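Local coordinates for MetRS related protein (Pyrococcus horikoshii, PDB 2CWP) that probably binds tRNA through an OB-fold domain related to that of methionyl-tRNA synthetase, at residues W13-K18 / V69-P74; K23-I28 / E60-K65; K33-I38 / T50-Q55. All blocks are in the same frame, centred on the assembly; numbering follows the deposited sequence.

Contact 1: W13-K18 / V69-P74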
loop_
_atom_site.group_PDB
_atom_site.type_symbol
_atom_site.label_atom_id
_atom_site.label_comp_id
_atom_site.label_asym_id
_atom_site.label_seq_id
_atom_site.Cartn_x
_atom_site.Cartn_y
_atom_site.Cartn_z
ATOM N N TRP A 13 -11.120 11.228 8.543
ATOM C CA TRP A 13 -9.864 11.804 9.013
ATOM C C TRP A 13 -9.118 10.980 10.060
ATOM O O TRP A 13 -7.929 11.198 10.276
ATOM C CB TRP A 13 -10.101 13.202 9.602
ATOM C CG TRP A 13 -10.446 14.319 8.637
ATOM C CD1 TRP A 13 -11.029 15.519 8.959
ATOM C CD2 TRP A 13 -10.174 14.378 7.234
ATOM N NE1 TRP A 13 -11.132 16.316 7.849
ATOM C CE2 TRP A 13 -10.613 15.642 6.776
ATOM C CE3 TRP A 13 -9.600 13.491 6.318
ATOM C CZ2 TRP A 13 -10.495 16.039 5.444
ATOM C CZ3 TRP A 13 -9.482 13.889 4.996
ATOM C CH2 TRP A 13 -9.927 15.154 4.573
ATOM N N LYS A 14 -9.796 10.058 10.736
ATOM C CA LYS A 14 -9.092 9.274 11.742
ATOM C C LYS A 14 -8.150 8.266 11.084
ATOM O O LYS A 14 -7.165 7.855 11.685
ATOM C CB LYS A 14 -10.074 8.564 12.683
ATOM C CG LYS A 14 -10.962 7.539 12.024
ATOM C CD LYS A 14 -11.942 6.964 13.026
ATOM C CE LYS A 14 -12.831 5.925 12.375
ATOM N NZ LYS A 14 -13.617 5.146 13.371
ATOM N N PHE A 15 -8.457 7.857 9.857
ATOM C CA PHE A 15 -7.583 6.927 9.160
ATOM C C PHE A 15 -6.419 7.731 8.597
ATOM O O PHE A 15 -6.588 8.884 8.167
ATOM C CB PHE A 15 -8.335 6.198 8.049
ATOM C CG PHE A 15 -9.364 5.239 8.565
ATOM C CD1 PHE A 15 -10.603 5.697 9.003
ATOM C CD2 PHE A 15 -9.067 3.885 8.688
ATOM C CE1 PHE A 15 -11.528 4.820 9.559
ATOM C CE2 PHE A 15 -9.980 3.005 9.241
ATOM C CZ PHE A 15 -11.213 3.472 9.679
ATOM N N GLN A 16 -5.231 7.141 8.620
ATOM C CA GLN A 16 -4.067 7.855 8.132
ATOM C C GLN A 16 -3.433 7.239 6.918
ATOM O O GLN A 16 -2.952 6.106 6.960
ATOM C CB GLN A 16 -3.009 7.965 9.223
ATOM C CG GLN A 16 -3.336 8.990 10.274
ATOM C CD GLN A 16 -2.147 9.266 11.146
ATOM O OE1 GLN A 16 -1.734 8.417 11.941
ATOM N NE2 GLN A 16 -1.567 10.449 10.991
ATOM N N MET A 17 -3.437 8.000 5.834
ATOM C CA MET A 17 -2.825 7.556 4.592
ATOM C C MET A 17 -1.632 8.476 4.375
ATOM O O MET A 17 -1.724 9.680 4.583
ATOM C CB MET A 17 -3.813 7.668 3.429
ATOM C CG MET A 17 -5.038 6.793 3.593
ATOM S SD MET A 17 -6.073 6.674 2.118
ATOM C CE MET A 17 -7.133 8.160 2.304
ATOM N N LYS A 18 -0.502 7.904 3.989
ATOM C CA LYS A 18 0.679 8.701 3.752
ATOM C C LYS A 18 1.363 8.214 2.491
ATOM O O LYS A 18 1.165 7.082 2.056
ATOM C CB LYS A 18 1.663 8.583 4.920
ATOM C CG LYS A 18 1.103 8.981 6.263
ATOM C CD LYS A 18 2.217 9.060 7.301
ATOM C CE LYS A 18 1.717 9.697 8.589
ATOM N NZ LYS A 18 2.855 10.039 9.507
ATOM N N VAL A 69 -2.338 3.155 3.690
ATOM C CA VAL A 69 -3.072 3.406 4.935
ATOM C C VAL A 69 -2.106 2.832 5.978
ATOM O O VAL A 69 -1.801 1.642 5.917
ATOM C CB VAL A 69 -4.366 2.588 5.041
ATOM C CG1 VAL A 69 -5.140 3.050 6.253
ATOM C CG2 VAL A 69 -5.193 2.727 3.806
ATOM N N VAL A 70 -1.653 3.652 6.929
ATOM C CA VAL A 70 -0.670 3.219 7.925
ATOM C C VAL A 70 -1.066 3.073 9.406
ATOM O O VAL A 70 -0.221 2.699 10.233
ATOM C CB VAL A 70 0.574 4.139 7.889
ATOM C CG1 VAL A 70 1.176 4.151 6.485
ATOM C CG2 VAL A 70 0.194 5.555 8.326
ATOM N N ASN A 71 -2.314 3.365 9.759
ATOM C CA ASN A 71 -2.719 3.228 11.156
ATOM C C ASN A 71 -3.767 2.142 11.329
ATOM O O ASN A 71 -4.710 2.297 12.101
ATOM C CB ASN A 71 -3.225 4.575 11.727
ATOM C CG ASN A 71 -4.573 5.011 11.149
ATOM O OD1 ASN A 71 -4.908 4.713 10.001
ATOM N ND2 ASN A 71 -5.339 5.748 11.947
ATOM N N LEU A 72 -3.590 1.041 10.606
ATOM C CA LEU A 72 -4.503 -0.091 10.687
ATOM C C LEU A 72 -3.939 -1.144 11.641
ATOM O O LEU A 72 -2.756 -1.117 11.986
ATOM C CB LEU A 72 -4.708 -0.734 9.313
ATOM C CG LEU A 72 -5.368 0.064 8.183
ATOM C CD1 LEU A 72 -5.662 -0.877 7.028
ATOM C CD2 LEU A 72 -6.640 0.714 8.667
ATOM N N LYS A 73 -4.798 -2.071 12.056
ATOM C CA LYS A 73 -4.413 -3.152 12.956
ATOM C C LYS A 73 -3.436 -4.058 12.196
ATOM O O LYS A 73 -3.760 -4.551 11.108
ATOM C CB LYS A 73 -5.660 -3.952 13.356
ATOM C CG LYS A 73 -5.498 -4.801 14.607
ATOM C CD LYS A 73 -5.851 -4.013 15.866
ATOM C CE LYS A 73 -7.362 -3.990 16.115
ATOM N NZ LYS A 73 -8.138 -3.531 14.928
ATOM N N PRO A 74 -2.226 -4.283 12.754
ATOM C CA PRO A 74 -1.216 -5.134 12.107
ATOM C C PRO A 74 -1.811 -6.484 11.724
ATOM O O PRO A 74 -2.738 -6.962 12.376
ATOM C CB PRO A 74 -0.133 -5.265 13.174
ATOM C CG PRO A 74 -0.244 -3.979 13.929
ATOM C CD PRO A 74 -1.745 -3.808 14.063
#
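Asn71 sets its amide against the backbone of Lys14 to Gln16 and overlaps the base of the Gln16 side chain, with Gln16 CB 3.8 Å from Asn71 OD1. Both ends of the Asn71 amide are used. Asn71 ND2 gives a hydrogen bond to Lys14 O at 2.8 Å, in the plane of that carbonyl. Asn71 OD1 accepts from Gln16 N, also at 2.8 Å. This second bond is nearly straight at hydrogen (166°), but the donor stands above the carbonyl plane of Asn71. CG of Asn71 lies between its own backbone N and carbonyl carbon (chi1 70°), which turns the amide toward the 13-18 segment. The two side-chain amides stand steeply to each other, with planes 79° apart. With an alanine at this position, Gln16 N and Lys14 O would probably lose both bonds to the amide, and the loop at Asn71 would be left less tied to the 13-18 segment.

One residue before Asn71, Val70 N donates to Gln16 O at 2.8 Å. Met17 and Val69 form an antiparallel non-hydrogen-bonded pair, and Met17 CG rests 4.1 Å from Val69 CG2. Lys18 lays its CG across Val70 CG2. Leu72 CD2 reaches the edge of the Phe15 ring, 4.0 Å from Phe15 CD2.

The contact lies where strand 65-69 runs out beside the start of strand 17-27, in the OB-type domain. Strand 110-111 pairs with strand 17-27 through Met17 and Val111, and its Arg110 hydrogen-bonds Trp13 O and Phe15 O through NH2. Val69 is joined to Met85 of strand 85-86 by a backbone hydrogen bond.

Contact 2: K23-I28 / E60-K65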
loop_
_atom_site.group_PDB
_atom_site.type_symbol
_atom_site.label_atom_id
_atom_site.label_comp_id
_atom_site.label_asym_id
_atom_site.label_seq_id
_atom_site.Cartn_x
_atom_site.Cartn_y
_atom_site.Cartn_z
ATOM N N LYS A 23 10.904 0.718 -1.378
ATOM C CA LYS A 23 12.337 0.454 -1.454
ATOM C C LYS A 23 12.584 -0.899 -2.111
ATOM O O LYS A 23 13.452 -1.035 -2.968
ATOM C CB LYS A 23 12.949 0.463 -0.060
ATOM C CG LYS A 23 13.001 1.833 0.588
ATOM C CD LYS A 23 13.967 2.736 -0.156
ATOM C CE LYS A 23 14.659 3.697 0.799
ATOM N NZ LYS A 23 15.656 4.538 0.076
ATOM N N LYS A 24 11.806 -1.892 -1.705
ATOM C CA LYS A 24 11.930 -3.227 -2.259
ATOM C C LYS A 24 10.574 -3.917 -2.295
ATOM O O LYS A 24 9.699 -3.653 -1.460
ATOM C CB LYS A 24 12.913 -4.062 -1.434
ATOM C CG LYS A 24 12.954 -5.514 -1.882
ATOM C CD LYS A 24 14.162 -6.257 -1.361
ATOM C CE LYS A 24 14.344 -7.529 -2.157
ATOM N NZ LYS A 24 15.779 -7.844 -2.332
ATOM N N ALA A 25 10.416 -4.808 -3.263
ATOM C CA ALA A 25 9.181 -5.552 -3.444
ATOM C C ALA A 25 9.499 -6.935 -4.002
ATOM O O ALA A 25 10.165 -7.057 -5.034
ATOM C CB ALA A 25 8.267 -4.795 -4.407
ATOM N N GLU A 26 9.041 -7.975 -3.318
ATOM C CA GLU A 26 9.283 -9.337 -3.785
ATOM C C GLU A 26 8.133 -10.256 -3.428
ATOM O O GLU A 26 7.542 -10.144 -2.355
ATOM C CB GLU A 26 10.587 -9.897 -3.199
ATOM C CG GLU A 26 10.728 -9.715 -1.693
ATOM C CD GLU A 26 11.831 -10.582 -1.096
ATOM O OE1 GLU A 26 12.911 -10.686 -1.725
ATOM O OE2 GLU A 26 11.614 -11.150 0.004
ATOM N N LYS A 27 7.821 -11.174 -4.336
ATOM C CA LYS A 27 6.730 -12.104 -4.108
ATOM C C LYS A 27 7.003 -12.873 -2.826
ATOM O O LYS A 27 8.156 -13.129 -2.490
ATOM C CB LYS A 27 6.603 -13.088 -5.281
ATOM C CG LYS A 27 6.360 -12.444 -6.641
ATOM C CD LYS A 27 5.852 -13.475 -7.658
ATOM C CE LYS A 27 4.547 -14.111 -7.172
ATOM N NZ LYS A 27 3.805 -14.851 -8.219
ATOM N N ILE A 28 5.944 -13.211 -2.099
ATOM C CA ILE A 28 6.081 -13.983 -0.866
ATOM C C ILE A 28 6.086 -15.451 -1.293
ATOM O O ILE A 28 5.260 -15.873 -2.102
ATOM C CB ILE A 28 4.903 -13.721 0.115
ATOM C CG1 ILE A 28 4.984 -12.290 0.652
ATOM C CG2 ILE A 28 4.935 -14.728 1.264
ATOM C CD1 ILE A 28 3.955 -11.975 1.724
ATOM N N GLU A 60 7.050 -3.521 -10.953
ATOM C CA GLU A 60 6.280 -2.344 -11.315
ATOM C C GLU A 60 6.021 -1.445 -10.092
ATOM O O GLU A 60 5.514 -0.329 -10.227
ATOM C CB GLU A 60 4.965 -2.761 -11.982
ATOM C CG GLU A 60 5.129 -3.020 -13.475
ATOM C CD GLU A 60 3.902 -3.632 -14.118
ATOM O OE1 GLU A 60 2.788 -3.422 -13.591
ATOM O OE2 GLU A 60 4.050 -4.314 -15.159
ATOM N N LEU A 61 6.400 -1.915 -8.902
ATOM C CA LEU A 61 6.197 -1.137 -7.671
ATOM C C LEU A 61 7.502 -0.565 -7.129
ATOM O O LEU A 61 7.538 0.547 -6.622
ATOM C CB LEU A 61 5.544 -2.007 -6.601
ATOM C CG LEU A 61 4.152 -2.544 -6.949
ATOM C CD1 LEU A 61 4.081 -4.025 -6.641
ATOM C CD2 LEU A 61 3.107 -1.787 -6.172
ATOM N N GLU A 62 8.573 -1.338 -7.237
ATOM C CA GLU A 62 9.880 -0.909 -6.761
ATOM C C GLU A 62 10.318 0.408 -7.346
ATOM O O GLU A 62 10.259 0.606 -8.550
ATOM C CB GLU A 62 10.950 -1.941 -7.094
ATOM C CG GLU A 62 10.976 -3.112 -6.166
ATOM C CD GLU A 62 12.376 -3.664 -5.979
ATOM O OE1 GLU A 62 12.502 -4.697 -5.302
ATOM O OE2 GLU A 62 13.338 -3.070 -6.501
ATOM N N GLY A 63 10.776 1.299 -6.475
ATOM C CA GLY A 63 11.242 2.594 -6.909
ATOM C C GLY A 63 10.167 3.661 -6.977
ATOM O O GLY A 63 10.487 4.839 -7.130
ATOM N N LYS A 64 8.899 3.274 -6.863
ATOM C CA LYS A 64 7.822 4.268 -6.945
ATOM C C LYS A 64 7.192 4.635 -5.601
ATOM O O LYS A 64 7.356 3.928 -4.607
ATOM C CB LYS A 64 6.701 3.769 -7.860
ATOM C CG LYS A 64 7.143 3.088 -9.142
ATOM C CD LYS A 64 7.919 3.996 -10.059
ATOM C CE LYS A 64 7.392 3.867 -11.488
ATOM N NZ LYS A 64 7.190 2.444 -11.878
ATOM N N LYS A 65 6.461 5.750 -5.598
ATOM C CA LYS A 65 5.744 6.223 -4.421
ATOM C C LYS A 65 4.261 5.910 -4.615
ATOM O O LYS A 65 3.743 6.025 -5.733
ATOM C CB LYS A 65 5.915 7.734 -4.254
ATOM C CG LYS A 65 7.346 8.149 -3.971
ATOM C CD LYS A 65 7.458 9.639 -3.700
ATOM C CE LYS A 65 8.915 10.017 -3.514
ATOM N NZ LYS A 65 9.084 11.472 -3.287
#
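A type II beta turn from Leu61 to Lys64 docks on a classic beta bulge in strand 17-27 of the OB-type domain. In the bulge, Lys23 and Lys24 both face Ile38 on the neighbouring strand. The turn is closed by Lys64 N, which donates to Leu61 O at 3.1 Å. Gly63 sits at positive phi (89°), where a side chain would be jammed against the preceding carbonyl oxygen.

Glu62 carries the contact. Its side chain leaves the turn and bends at chi2 (-148°), which brings the carboxylate to the backbone just past the bulge. Glu62 OE1 accepts a hydrogen bond from Ala25 N at 2.9 Å. The N-H points well at the oxygen, with 161° at hydrogen. It arrives on the anti side of the carboxylate and somewhat out of its plane. The same oxygen also lies near Ala25 O, another acceptor, so this second approach is not a bond. The aliphatic part of Glu62 packs too, with Glu62 CG 3.6 Å from Ala25 CB.

Lys24 runs alongside Glu62, and the two side chains point the same way. Lys24 CG touches Glu62 OE1 at 3.5 Å, but the charged ends do not meet: Lys24 NZ stays 5.4 Å from Glu62 OE1. The lysine charge may still steady the carboxylate. Deeper in, Ala25 CB faces Leu61 CB loosely at 4.5 Å.

The turn belongs to the loop between strands 45-50 and 65-69. Gly63 is also joined to strand 17-27 by a backbone hydrogen bond with Val22. Leu61 touches Ile35 on strand 35-40, which pairs antiparallel with strand 17-27.

Contact 3: K33-I38 / T50-Q55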
loop_
_atom_site.group_PDB
_atom_site.type_symbol
_atom_site.label_atom_id
_atom_site.label_comp_id
_atom_site.label_asym_id
_atom_site.label_seq_id
_atom_site.Cartn_x
_atom_site.Cartn_y
_atom_site.Cartn_z
ATOM N N LYS A 33 -0.303 -14.514 -5.398
ATOM C CA LYS A 33 -0.731 -13.117 -5.425
ATOM C C LYS A 33 -0.033 -12.179 -4.445
ATOM O O LYS A 33 -0.081 -10.964 -4.621
ATOM C CB LYS A 33 -2.228 -13.032 -5.144
ATOM C CG LYS A 33 -3.117 -13.762 -6.114
ATOM C CD LYS A 33 -4.559 -13.501 -5.749
ATOM C CE LYS A 33 -5.479 -13.722 -6.934
ATOM N NZ LYS A 33 -6.864 -13.265 -6.609
ATOM N N LEU A 34 0.614 -12.727 -3.419
ATOM C CA LEU A 34 1.231 -11.878 -2.413
ATOM C C LEU A 34 2.585 -11.288 -2.732
ATOM O O LEU A 34 3.455 -11.955 -3.276
ATOM C CB LEU A 34 1.318 -12.615 -1.070
ATOM C CG LEU A 34 0.018 -13.078 -0.405
ATOM C CD1 LEU A 34 0.323 -13.425 1.052
ATOM C CD2 LEU A 34 -1.034 -11.998 -0.455
ATOM N N ILE A 35 2.748 -10.017 -2.383
ATOM C CA ILE A 35 4.011 -9.313 -2.571
ATOM C C ILE A 35 4.349 -8.574 -1.276
ATOM O O ILE A 35 3.500 -7.872 -0.702
ATOM C CB ILE A 35 3.943 -8.264 -3.708
ATOM C CG1 ILE A 35 3.606 -8.937 -5.035
ATOM C CG2 ILE A 35 5.269 -7.531 -3.811
ATOM C CD1 ILE A 35 3.579 -7.993 -6.193
ATOM N N LYS A 36 5.582 -8.742 -0.814
ATOM C CA LYS A 36 6.034 -8.066 0.394
ATOM C C LYS A 36 6.740 -6.792 -0.029
ATOM O O LYS A 36 7.585 -6.814 -0.926
ATOM C CB LYS A 36 7.009 -8.936 1.187
ATOM C CG LYS A 36 7.353 -8.366 2.563
ATOM C CD LYS A 36 8.197 -9.342 3.380
ATOM C CE LYS A 36 9.685 -9.067 3.235
ATOM N NZ LYS A 36 10.075 -7.811 3.928
ATOM N N LEU A 37 6.377 -5.681 0.601
ATOM C CA LEU A 37 6.986 -4.403 0.280
ATOM C C LEU A 37 7.690 -3.826 1.495
ATOM O O LEU A 37 7.228 -3.979 2.623
ATOM C CB LEU A 37 5.919 -3.398 -0.162
ATOM C CG LEU A 37 4.933 -3.772 -1.269
ATOM C CD1 LEU A 37 3.728 -2.816 -1.225
ATOM C CD2 LEU A 37 5.640 -3.727 -2.611
ATOM N N ILE A 38 8.813 -3.164 1.260
ATOM C CA ILE A 38 9.530 -2.499 2.336
ATOM C C ILE A 38 9.349 -1.054 1.902
ATOM O O ILE A 38 9.908 -0.615 0.884
ATOM C CB ILE A 38 11.016 -2.867 2.362
ATOM C CG1 ILE A 38 11.163 -4.365 2.631
ATOM C CG2 ILE A 38 11.732 -2.037 3.430
ATOM C CD1 ILE A 38 12.593 -4.867 2.560
ATOM N N THR A 50 0.745 -6.812 -0.126
ATOM C CA THR A 50 -0.333 -6.525 -1.075
ATOM C C THR A 50 -0.510 -7.804 -1.902
ATOM O O THR A 50 0.465 -8.489 -2.192
ATOM C CB THR A 50 0.025 -5.332 -2.010
ATOM O OG1 THR A 50 -1.065 -5.075 -2.901
ATOM C CG2 THR A 50 1.272 -5.645 -2.823
ATOM N N GLY A 51 -1.742 -8.138 -2.276
ATOM C CA GLY A 51 -1.960 -9.362 -3.033
ATOM C C GLY A 51 -2.386 -9.146 -4.473
ATOM O O GLY A 51 -3.425 -9.638 -4.896
ATOM N N ILE A 52 -1.564 -8.445 -5.241
ATOM C CA ILE A 52 -1.896 -8.143 -6.626
ATOM C C ILE A 52 -0.965 -8.800 -7.637
ATOM O O ILE A 52 -1.122 -8.581 -8.840
ATOM C CB ILE A 52 -1.860 -6.603 -6.846
ATOM C CG1 ILE A 52 -0.449 -6.076 -6.546
ATOM C CG2 ILE A 52 -2.876 -5.923 -5.931
ATOM C CD1 ILE A 52 -0.331 -4.550 -6.431
ATOM N N ALA A 53 -0.024 -9.619 -7.153
ATOM C CA ALA A 53 0.980 -10.278 -8.002
ATOM C C ALA A 53 0.477 -11.037 -9.228
ATOM O O ALA A 53 1.240 -11.314 -10.137
ATOM C CB ALA A 53 1.862 -11.201 -7.146
ATOM N N ASP A 54 -0.795 -11.390 -9.257
ATOM C CA ASP A 54 -1.330 -12.106 -10.404
ATOM C C ASP A 54 -1.634 -11.113 -11.526
ATOM O O ASP A 54 -1.801 -11.503 -12.685
ATOM C CB ASP A 54 -2.610 -12.831 -9.999
ATOM C CG ASP A 54 -3.628 -11.888 -9.412
ATOM O OD1 ASP A 54 -3.199 -10.965 -8.681
ATOM O OD2 ASP A 54 -4.838 -12.063 -9.674
ATOM N N GLN A 55 -1.706 -9.829 -11.169
ATOM C CA GLN A 55 -1.994 -8.773 -12.131
ATOM C C GLN A 55 -0.876 -7.751 -12.253
ATOM O O GLN A 55 -0.650 -7.213 -13.324
ATOM C CB GLN A 55 -3.265 -8.027 -11.740
ATOM C CG GLN A 55 -4.524 -8.856 -11.794
ATOM C CD GLN A 55 -5.755 -7.983 -11.701
ATOM O OE1 GLN A 55 -5.905 -7.035 -12.476
ATOM N NE2 GLN A 55 -6.638 -8.284 -10.744
#
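Antiparallel pairing of strands 35-40 and 45-50 in the OB-type domain ends here at the hydrogen-bonded pair Ile35-Thr50. Ile35 N donates to Thr50 O at 2.8 Å, and Thr50 N returns a bond to Ile35 O. Thr50 places OG1 anti to its backbone N (chi1 -179°). That leaves CG2 between the backbone N and carbonyl carbon, where it touches Ile35 CB at 3.8 Å. Leu37 adds CD1 to the same methyl.

Ile35 has CG1 anti to its carbonyl carbon (chi1 -60°) and a straight chain beyond it. CG1 and CD1 therefore both reach the Ala53 methyl, with Ile35 CG1 3.6 Å from Ala53 CB. CD1 also comes loosely near Ile52 CG1. Leu34 starts away from the other segment, but its CD2 swings back to Gly51 CA at 3.8 Å. Gly51 leaves room for it, as a CB there would crowd Leu34 CD2.

Past the pair, Ala53 N gives a hydrogen bond to Lys33 O at 2.9 Å and keeps the departing loop close. Beyond CG the Lys33 chain is extended, and it crosses Asp54 at a slant. CG, CD and CE pass by the carboxylate, CE most closely. The ammonium goes past its nearest point, so the salt bridge is long: Lys33 NZ is 3.9 Å from Asp54 OD2, whereas Lys33 CE is only 3.3 Å from Asp54 OD2.

In the fold
Contacts 2 and 3 are neighbours, with centres about 9 Å apart. They meet where strands 17-27 and 35-40 pair: Lys23 N lies 2.8 Å from Ile38 O and Glu26 O 2.9 Å from Lys36 N, both probable hydrogen bonds. Ala25 CB packs on Leu37 CD2 at 3.4 Å. Contact 1 uses the other end of strand 17-27. Its centre is about 20 Å from that of contact 2 and 19 Å from that of contact 3, across the centre of the chain. In sequence, contact 3 is nested within contact 2, and contact 2 within contact 1. All three reach the same antiparallel sheet of the putative tRNA-binding domain.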